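Local coordinates for protein LP04448p (Drosophila melanogaster, PDB 4QMH) that belongs to the XMAP215 family that drives microtubule polymerization, here as TOG domain 4 of Mini spindles, which probably binds tubulin, at residues A[31-35]-A[68-73]; A[62-66]-A[77-81]; A[176-180]-A[205-209]. One frame throughout, in Å; residues are numbered along the deposited sequence.

Overall arrangement
From the N terminus, the all-helical chain passes through helix 31-48, helix 58-66 and helix 71-88. Interaction 1 (31-35 with 68-73) closes the first loop, joining the start of helix 31-48 to the turn that leads into helix 71-88. Interaction 2 (62-66 with 77-81) opens inside that loop and closes beyond it, so the two cross; they touch where Arg34 packs on Arg65, and both use helix 71-88. Much later, interaction 3 (176-180 with 205-209) closes a hairpin between helix 173-186 and helix 192-209. Its centre lies about 29 Å from that of interaction 2 and about 37 Å from that of interaction 1, on the opposite side of the chain's centre.

Interaction 1: residues A[31-35]-A[68-73]; sequences WKTRN and DSNAKI
Arg34 and Asp68 form a side-on salt bridge, each nitrogen taking a different oxygen. NE of Arg34 reaches OD2 of Asp68 at 2.8 Å, the oxygen tilted out of the guanidinium plane, while NH2 of Arg34 meets OD1 of Asp68, also at 2.8 Å, almost in that plane. Both oxygens use syn lone pairs. The anti lone pair of OD1 of Asp68 takes the backbone N of Asn70 at 2.8 Å, an Asx turn, and OD2 has a second charged partner in Arg65.

A flat contact lies beside this polar one. With CG of Trp31 between its backbone N and carbonyl carbon (chi1 79°), the indole is presented to Asn70, whose amide lies over one face, 15° from parallel, with ND2 of Asn70 3.3 Å from CG of Trp31. The same amide caps helix 71-88, OD1 of Asn70 accepting from N of Ile73 at 3.1 Å. At the six-membered end of the indole, CD of Lys72 comes obliquely to CH2 of Trp31 at 3.8 Å.

CD1 of Ile73 lies at the edge of the indole, near its plane, and packs on CB of Asn35 at 3.6 Å.

A leucine in place of Asp68 would probably leave Arg34 and Arg65 without a shared counter-charge and free the turn before the cap.

In relatives of this TOG domain, a tryptophan at the start of this helix lies on the tubulin-binding edge, and Trp31 is probably its counterpart. One carboxylate thus links the helix that Trp31 begins to the turn whose amide covers its indole.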
loop_
_atom_site.group_PDB
_atom_site.type_symbol
_atom_site.label_atom_id
_atom_site.label_comp_id
_atom_site.label_asym_id
_atom_site.label_seq_id
_atom_site.Cartn_x
_atom_site.Cartn_y
_atom_site.Cartn_z
ATOM N N TRP A 31 13.880 -11.092 19.214
ATOM C CA TRP A 31 13.270 -11.413 17.922
ATOM C C TRP A 31 12.857 -12.885 17.811
ATOM O O TRP A 31 11.838 -13.193 17.192
ATOM C CB TRP A 31 14.174 -10.999 16.751
ATOM C CG TRP A 31 15.295 -11.932 16.480
ATOM C CD1 TRP A 31 16.565 -11.857 16.976
ATOM C CD2 TRP A 31 15.263 -13.081 15.625
ATOM N NE1 TRP A 31 17.322 -12.897 16.490
ATOM C CE2 TRP A 31 16.548 -13.660 15.657
ATOM C CE3 TRP A 31 14.273 -13.673 14.834
ATOM C CZ2 TRP A 31 16.866 -14.807 14.932
ATOM C CZ3 TRP A 31 14.590 -14.812 14.117
ATOM C CH2 TRP A 31 15.876 -15.367 14.170
ATOM N N LYS A 32 13.619 -13.792 18.422
ATOM C CA LYS A 32 13.259 -15.207 18.358
ATOM C C LYS A 32 11.925 -15.453 19.044
ATOM O O LYS A 32 11.147 -16.295 18.609
ATOM C CB LYS A 32 14.362 -16.090 18.949
ATOM C CG LYS A 32 15.621 -16.078 18.118
ATOM C CD LYS A 32 16.679 -17.006 18.673
ATOM C CE LYS A 32 17.900 -17.019 17.770
ATOM N NZ LYS A 32 19.028 -17.788 18.364
ATOM N N THR A 33 11.650 -14.696 20.103
ATOM C CA THR A 33 10.377 -14.829 20.806
ATOM C C THR A 33 9.227 -14.225 20.001
ATOM O O THR A 33 8.149 -14.808 19.929
ATOM C CB THR A 33 10.444 -14.198 22.198
ATOM O OG1 THR A 33 11.481 -14.853 22.947
ATOM C CG2 THR A 33 9.117 -14.356 22.928
ATOM N N ARG A 34 9.451 -13.060 19.397
ATOM C CA ARG A 34 8.462 -12.512 18.465
ATOM C C ARG A 34 8.134 -13.529 17.367
ATOM O O ARG A 34 6.984 -13.681 16.957
ATOM C CB ARG A 34 8.952 -11.202 17.826
ATOM C CG ARG A 34 9.425 -10.172 18.842
ATOM C CD ARG A 34 9.309 -8.753 18.318
ATOM N NE ARG A 34 10.395 -8.360 17.420
ATOM C CZ ARG A 34 11.646 -8.122 17.818
ATOM N NH1 ARG A 34 11.987 -8.291 19.093
ATOM N NH2 ARG A 34 12.563 -7.748 16.936
ATOM N N ASN A 35 9.153 -14.229 16.889
ATOM C CA ASN A 35 8.940 -15.195 15.823
ATOM C C ASN A 35 8.066 -16.353 16.290
ATOM O O ASN A 35 7.224 -16.850 15.545
ATOM C CB ASN A 35 10.275 -15.729 15.309
ATOM C CG ASN A 35 10.100 -16.672 14.140
ATOM O OD1 ASN A 35 9.579 -16.281 13.103
ATOM N ND2 ASN A 35 10.535 -17.922 14.303
ATOM N N ASP A 68 9.312 -4.196 11.739
ATOM C CA ASP A 68 10.205 -4.714 12.766
ATOM C C ASP A 68 11.651 -4.359 12.436
ATOM O O ASP A 68 12.026 -4.270 11.271
ATOM C CB ASP A 68 10.057 -6.235 12.846
ATOM C CG ASP A 68 10.521 -6.802 14.176
ATOM O OD1 ASP A 68 11.730 -7.061 14.330
ATOM O OD2 ASP A 68 9.666 -7.009 15.058
ATOM N N SER A 69 12.473 -4.201 13.468
ATOM C CA SER A 69 13.886 -3.915 13.255
ATOM C C SER A 69 14.654 -5.166 12.810
ATOM O O SER A 69 15.763 -5.080 12.285
ATOM C CB SER A 69 14.499 -3.307 14.514
ATOM O OG SER A 69 14.313 -4.169 15.623
ATOM N N ASN A 70 14.049 -6.332 13.008
ATOM C CA ASN A 70 14.622 -7.576 12.518
ATOM C C ASN A 70 14.004 -7.947 11.170
ATOM O O ASN A 70 12.785 -8.063 11.050
ATOM C CB ASN A 70 14.409 -8.686 13.542
ATOM C CG ASN A 70 15.017 -10.002 13.107
ATOM O OD1 ASN A 70 14.460 -10.698 12.257
ATOM N ND2 ASN A 70 16.163 -10.359 13.698
ATOM N N ALA A 71 14.844 -8.109 10.154
ATOM C CA ALA A 71 14.371 -8.355 8.790
ATOM C C ALA A 71 13.571 -9.647 8.652
ATOM O O ALA A 71 12.583 -9.696 7.917
ATOM C CB ALA A 71 15.544 -8.352 7.814
ATOM N N LYS A 72 14.003 -10.696 9.344
ATOM C CA LYS A 72 13.294 -11.974 9.305
ATOM C C LYS A 72 11.855 -11.829 9.791
ATOM O O LYS A 72 10.926 -12.358 9.184
ATOM C CB LYS A 72 14.036 -13.028 10.130
ATOM C CG LYS A 72 15.453 -13.308 9.631
ATOM C CD LYS A 72 16.211 -14.216 10.593
ATOM C CE LYS A 72 17.644 -14.461 10.134
ATOM N NZ LYS A 72 18.422 -15.168 11.189
ATOM N N ILE A 73 11.675 -11.108 10.894
ATOM C CA ILE A 73 10.337 -10.881 11.432
ATOM C C ILE A 73 9.482 -10.079 10.449
ATOM O O ILE A 73 8.323 -10.409 10.205
ATOM C CB ILE A 73 10.384 -10.127 12.778
ATOM C CG1 ILE A 73 11.086 -10.961 13.852
ATOM C CG2 ILE A 73 8.979 -9.748 13.230
ATOM C CD1 ILE A 73 10.350 -12.260 14.198
HETATM O O HOH W 1 10.949 -14.833 11.267
#

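Interaction 2: residues A[62-66]-A[77-81]; sequences LAHRL and TLAIC
Thr77 sets its methyl against Leu62 and Leu66 because chi1 (-56°) places CG2 opposite the backbone N, while OG1 lies beside that N and turns back to bond the carbonyl oxygen of Ile73, one turn earlier in its own helix. Leu66, with chi1 of -77° and an extended chi2, holds CD2 out toward the second helix. These groups fill the seam between two consecutive, roughly antiparallel helices in the array of paired helices, HEAT-like, of which TOG domains are built: helix 58-66 runs against helix 71-88, the short segments inclined at 137° and their axes 9.7 Å apart.

Thr77 sits near the connecting turn, its CA and that of Leu66 being the closest pair. Its CG2 lies 3.6 Å from the carbonyl oxygen of Leu62 and 4.0 Å from CD2 of the same leucine, crossing that side chain obliquely. Beside it, CB of Arg65 comes within 3.2 Å of OG1 of Thr77, after which the bent arginine chain carries its guanidinium away to Asp68.

Farther from the turn, CD1 of Leu62 rests at 4.3 Å from SG of Cys81, while its other methyl faces Ile80. Phe103 from helix 96-106 covers Leu66, Leu78 and Cys81, and Leu38 from helix 31-48 lies against Thr77 and Ile80, so both helices pack against the seam. Where Leu66 and Leu78 cross at about a right angle, the CD2 methyl of Leu66 meets the CD2 methyl of Leu78 at 3.6 Å.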
loop_
_atom_site.group_PDB
_atom_site.type_symbol
_atom_site.label_atom_id
_atom_site.label_comp_id
_atom_site.label_asym_id
_atom_site.label_seq_id
_atom_site.Cartn_x
_atom_site.Cartn_y
_atom_site.Cartn_z
ATOM N N LEU A 62 0.243 -6.458 14.183
ATOM C CA LEU A 62 0.927 -6.834 12.942
ATOM C C LEU A 62 1.602 -5.651 12.264
ATOM O O LEU A 62 2.658 -5.804 11.646
ATOM C CB LEU A 62 -0.035 -7.498 11.955
ATOM C CG LEU A 62 -0.491 -8.912 12.307
ATOM C CD1 LEU A 62 -1.531 -9.385 11.309
ATOM C CD2 LEU A 62 0.715 -9.843 12.306
ATOM N N ALA A 63 0.993 -4.479 12.376
ATOM C CA ALA A 63 1.564 -3.279 11.769
ATOM C C ALA A 63 2.973 -3.011 12.316
ATOM O O ALA A 63 3.912 -2.729 11.550
ATOM C CB ALA A 63 0.648 -2.089 11.994
ATOM N N HIS A 64 3.133 -3.138 13.627
ATOM C CA HIS A 64 4.452 -2.986 14.230
ATOM C C HIS A 64 5.442 -4.028 13.695
ATOM O O HIS A 64 6.625 -3.735 13.484
ATOM C CB HIS A 64 4.366 -3.089 15.753
ATOM C CG HIS A 64 3.858 -1.852 16.423
ATOM N ND1 HIS A 64 2.566 -1.735 16.886
ATOM C CD2 HIS A 64 4.473 -0.686 16.728
ATOM C CE1 HIS A 64 2.404 -0.547 17.440
ATOM N NE2 HIS A 64 3.546 0.110 17.356
ATOM N N ARG A 65 4.973 -5.256 13.487
ATOM C CA ARG A 65 5.880 -6.297 13.002
ATOM C C ARG A 65 6.274 -6.110 11.531
ATOM O O ARG A 65 7.352 -6.529 11.110
ATOM C CB ARG A 65 5.286 -7.695 13.261
ATOM C CG ARG A 65 4.915 -7.922 14.737
ATOM C CD ARG A 65 6.101 -8.260 15.659
ATOM N NE ARG A 65 7.075 -7.180 15.823
ATOM C CZ ARG A 65 6.959 -6.169 16.681
ATOM N NH1 ARG A 65 5.900 -6.069 17.474
ATOM N NH2 ARG A 65 7.923 -5.259 16.759
ATOM N N LEU A 66 5.407 -5.469 10.747
ATOM C CA LEU A 66 5.725 -5.178 9.354
ATOM C C LEU A 66 6.938 -4.253 9.262
ATOM O O LEU A 66 7.667 -4.285 8.272
ATOM C CB LEU A 66 4.522 -4.521 8.658
ATOM C CG LEU A 66 3.369 -5.448 8.262
ATOM C CD1 LEU A 66 2.162 -4.655 7.772
ATOM C CD2 LEU A 66 3.846 -6.406 7.185
ATOM N N THR A 77 6.146 -11.481 8.666
ATOM C CA THR A 77 4.897 -10.755 8.863
ATOM C C THR A 77 4.197 -10.469 7.528
ATOM O O THR A 77 2.973 -10.552 7.438
ATOM C CB THR A 77 5.111 -9.467 9.699
ATOM O OG1 THR A 77 5.723 -9.807 10.951
ATOM C CG2 THR A 77 3.812 -8.744 9.948
ATOM N N LEU A 78 4.959 -10.153 6.479
ATOM C CA LEU A 78 4.348 -9.971 5.164
ATOM C C LEU A 78 3.638 -11.251 4.726
ATOM O O LEU A 78 2.502 -11.202 4.254
ATOM C CB LEU A 78 5.378 -9.544 4.116
ATOM C CG LEU A 78 5.903 -8.113 4.250
ATOM C CD1 LEU A 78 7.206 -7.967 3.462
ATOM C CD2 LEU A 78 4.857 -7.076 3.800
ATOM N N ALA A 79 4.309 -12.390 4.901
ATOM C CA ALA A 79 3.722 -13.687 4.572
ATOM C C ALA A 79 2.441 -13.910 5.361
ATOM O O ALA A 79 1.439 -14.378 4.817
ATOM C CB ALA A 79 4.722 -14.814 4.845
ATOM N N ILE A 80 2.467 -13.591 6.652
ATOM C CA ILE A 80 1.263 -13.747 7.472
ATOM C C ILE A 80 0.120 -12.846 7.021
ATOM O O ILE A 80 -1.043 -13.258 7.017
ATOM C CB ILE A 80 1.563 -13.510 8.959
ATOM C CG1 ILE A 80 2.354 -14.692 9.519
ATOM C CG2 ILE A 80 0.267 -13.332 9.738
ATOM C CD1 ILE A 80 2.961 -14.423 10.876
ATOM N N CYS A 81 0.440 -11.619 6.625
ATOM C CA CYS A 81 -0.603 -10.712 6.165
ATOM C C CYS A 81 -1.232 -11.212 4.870
ATOM O O CYS A 81 -2.423 -11.039 4.659
ATOM C CB CYS A 81 -0.071 -9.287 5.997
ATOM S SG CYS A 81 0.269 -8.482 7.559
#

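Interaction 3: residues A[176-180]-A[205-209]; sequences IHSMV and IMIHL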
loop_
_atom_site.group_PDB
_atom_site.type_symbol
_atom_site.label_atom_id
_atom_site.label_comp_id
_atom_site.label_asym_id
_atom_site.label_seq_id
_atom_site.Cartn_x
_atom_site.Cartn_y
_atom_site.Cartn_z
ATOM N N ILE A 176 -6.001 11.463 -4.731
ATOM C CA ILE A 176 -5.153 11.626 -5.926
ATOM C C ILE A 176 -4.542 13.040 -5.985
ATOM O O ILE A 176 -3.357 13.206 -6.277
ATOM C CB ILE A 176 -5.912 11.288 -7.225
ATOM C CG1 ILE A 176 -6.466 9.860 -7.176
ATOM C CG2 ILE A 176 -5.012 11.478 -8.445
ATOM C CD1 ILE A 176 -5.419 8.800 -6.917
ATOM N N HIS A 177 -5.336 14.067 -5.684
ATOM C CA HIS A 177 -4.790 15.421 -5.609
ATOM C C HIS A 177 -3.556 15.501 -4.698
ATOM O O HIS A 177 -2.609 16.225 -4.988
ATOM C CB HIS A 177 -5.838 16.421 -5.112
ATOM C CG HIS A 177 -6.671 17.032 -6.197
ATOM N ND1 HIS A 177 -6.219 18.063 -6.993
ATOM C CD2 HIS A 177 -7.940 16.776 -6.595
ATOM C CE1 HIS A 177 -7.170 18.407 -7.843
ATOM N NE2 HIS A 177 -8.224 17.641 -7.624
ATOM N N SER A 178 -3.573 14.765 -3.588
ATOM C CA SER A 178 -2.469 14.817 -2.641
ATOM C C SER A 178 -1.167 14.270 -3.234
ATOM O O SER A 178 -0.087 14.562 -2.724
ATOM C CB SER A 178 -2.817 14.081 -1.341
ATOM O OG SER A 178 -2.807 12.675 -1.528
ATOM N N MET A 179 -1.278 13.498 -4.312
ATOM C CA MET A 179 -0.105 12.914 -4.963
ATOM C C MET A 179 0.521 13.882 -5.955
ATOM O O MET A 179 1.669 13.722 -6.359
ATOM C CB MET A 179 -0.482 11.633 -5.693
ATOM C CG MET A 179 -1.138 10.598 -4.797
ATOM S SD MET A 179 -1.694 9.205 -5.781
ATOM C CE MET A 179 -2.656 8.382 -4.510
ATOM N N VAL A 180 -0.242 14.884 -6.365
ATOM C CA VAL A 180 0.198 15.733 -7.473
ATOM C C VAL A 180 1.520 16.498 -7.224
ATOM O O VAL A 180 2.381 16.557 -8.103
ATOM C CB VAL A 180 -0.926 16.678 -7.943
ATOM C CG1 VAL A 180 -0.375 17.720 -8.913
ATOM C CG2 VAL A 180 -2.054 15.885 -8.600
ATOM N N ILE A 205 -2.971 9.289 -13.265
ATOM C CA ILE A 205 -3.439 10.398 -12.438
ATOM C C ILE A 205 -4.457 11.233 -13.204
ATOM O O ILE A 205 -5.525 11.567 -12.689
ATOM C CB ILE A 205 -2.260 11.309 -11.992
ATOM C CG1 ILE A 205 -1.224 10.502 -11.188
ATOM C CG2 ILE A 205 -2.770 12.529 -11.220
ATOM C CD1 ILE A 205 -1.614 10.225 -9.760
ATOM N N MET A 206 -4.140 11.561 -14.451
ATOM C CA MET A 206 -5.039 12.399 -15.243
ATOM C C MET A 206 -6.382 11.736 -15.538
ATOM O O MET A 206 -7.388 12.423 -15.684
ATOM C CB MET A 206 -4.368 12.803 -16.550
ATOM C CG MET A 206 -5.076 13.950 -17.253
ATOM S SD MET A 206 -4.231 14.432 -18.755
ATOM C CE MET A 206 -2.802 15.260 -18.065
ATOM N N ILE A 207 -6.398 10.411 -15.650
ATOM C CA ILE A 207 -7.653 9.700 -15.877
ATOM C C ILE A 207 -8.646 10.006 -14.754
ATOM O O ILE A 207 -9.858 10.075 -14.984
ATOM C CB ILE A 207 -7.423 8.182 -16.020
ATOM C CG1 ILE A 207 -6.914 7.870 -17.425
ATOM C CG2 ILE A 207 -8.694 7.395 -15.699
ATOM C CD1 ILE A 207 -6.390 6.460 -17.581
ATOM N N HIS A 208 -8.129 10.234 -13.551
ATOM C CA HIS A 208 -8.979 10.539 -12.402
ATOM C C HIS A 208 -9.199 12.027 -12.128
ATOM O O HIS A 208 -10.262 12.415 -11.650
ATOM C CB HIS A 208 -8.451 9.820 -11.153
ATOM C CG HIS A 208 -8.557 8.334 -11.251
ATOM N ND1 HIS A 208 -9.665 7.640 -10.814
ATOM C CD2 HIS A 208 -7.726 7.412 -11.793
ATOM C CE1 HIS A 208 -9.502 6.354 -11.063
ATOM N NE2 HIS A 208 -8.329 6.187 -11.649
ATOM N N LEU A 209 -8.211 12.863 -12.429
ATOM C CA LEU A 209 -8.339 14.291 -12.143
ATOM C C LEU A 209 -8.719 15.115 -13.366
ATOM O O LEU A 209 -9.374 16.156 -13.240
ATOM C CB LEU A 209 -7.044 14.846 -11.549
ATOM C CG LEU A 209 -6.663 14.279 -10.186
ATOM C CD1 LEU A 209 -5.469 15.060 -9.603
ATOM C CD2 LEU A 209 -7.858 14.300 -9.236
#
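Leu209 and Ile205 reach across to Ile176 in an aliphatic contact that runs along the facing sides of two helices. CG2 of Ile176 is its hub: it lies 3.7 Å from CG2 of Ile205, the two isoleucines sliding past one another in opposite directions, and 3.7 Å from CG of Leu209, whose side chain crosses it obliquely. The branch does this because CG2 of Ile176 stands opposite the backbone N, with CG1 turned aside toward CB of His208. Val180 and Leu209 reach for each other tip to tip, CG2 of Val180 stopping 3.7 Å from CD1 of Leu209. SD of Met179 also rests against CD1 of Ile205 at 4.1 Å.

The helices concerned, 173-186 and 192-209, follow each other in the chain and run roughly antiparallel, as neighbouring helices do in the HEAT-like fold of TOG domains; here their short segments are inclined at 129°. Helix 211-221 covers the same seam, with Met214 on Ile205 and Ala217 on Val180, and Ile140 of helix 139-145 meets Met179.

One contact is of another kind, a CH-pi approach. CD1 of Leu209 stands 4.0 Å from the centroid of the His177 ring, only 6° off the ring normal and so almost directly over its centre, while CD2 of Leu209 lies 3.6 Å from CD2 of His177. His208 sends its own NE2 away from the seam to the carbonyl oxygen of Leu163.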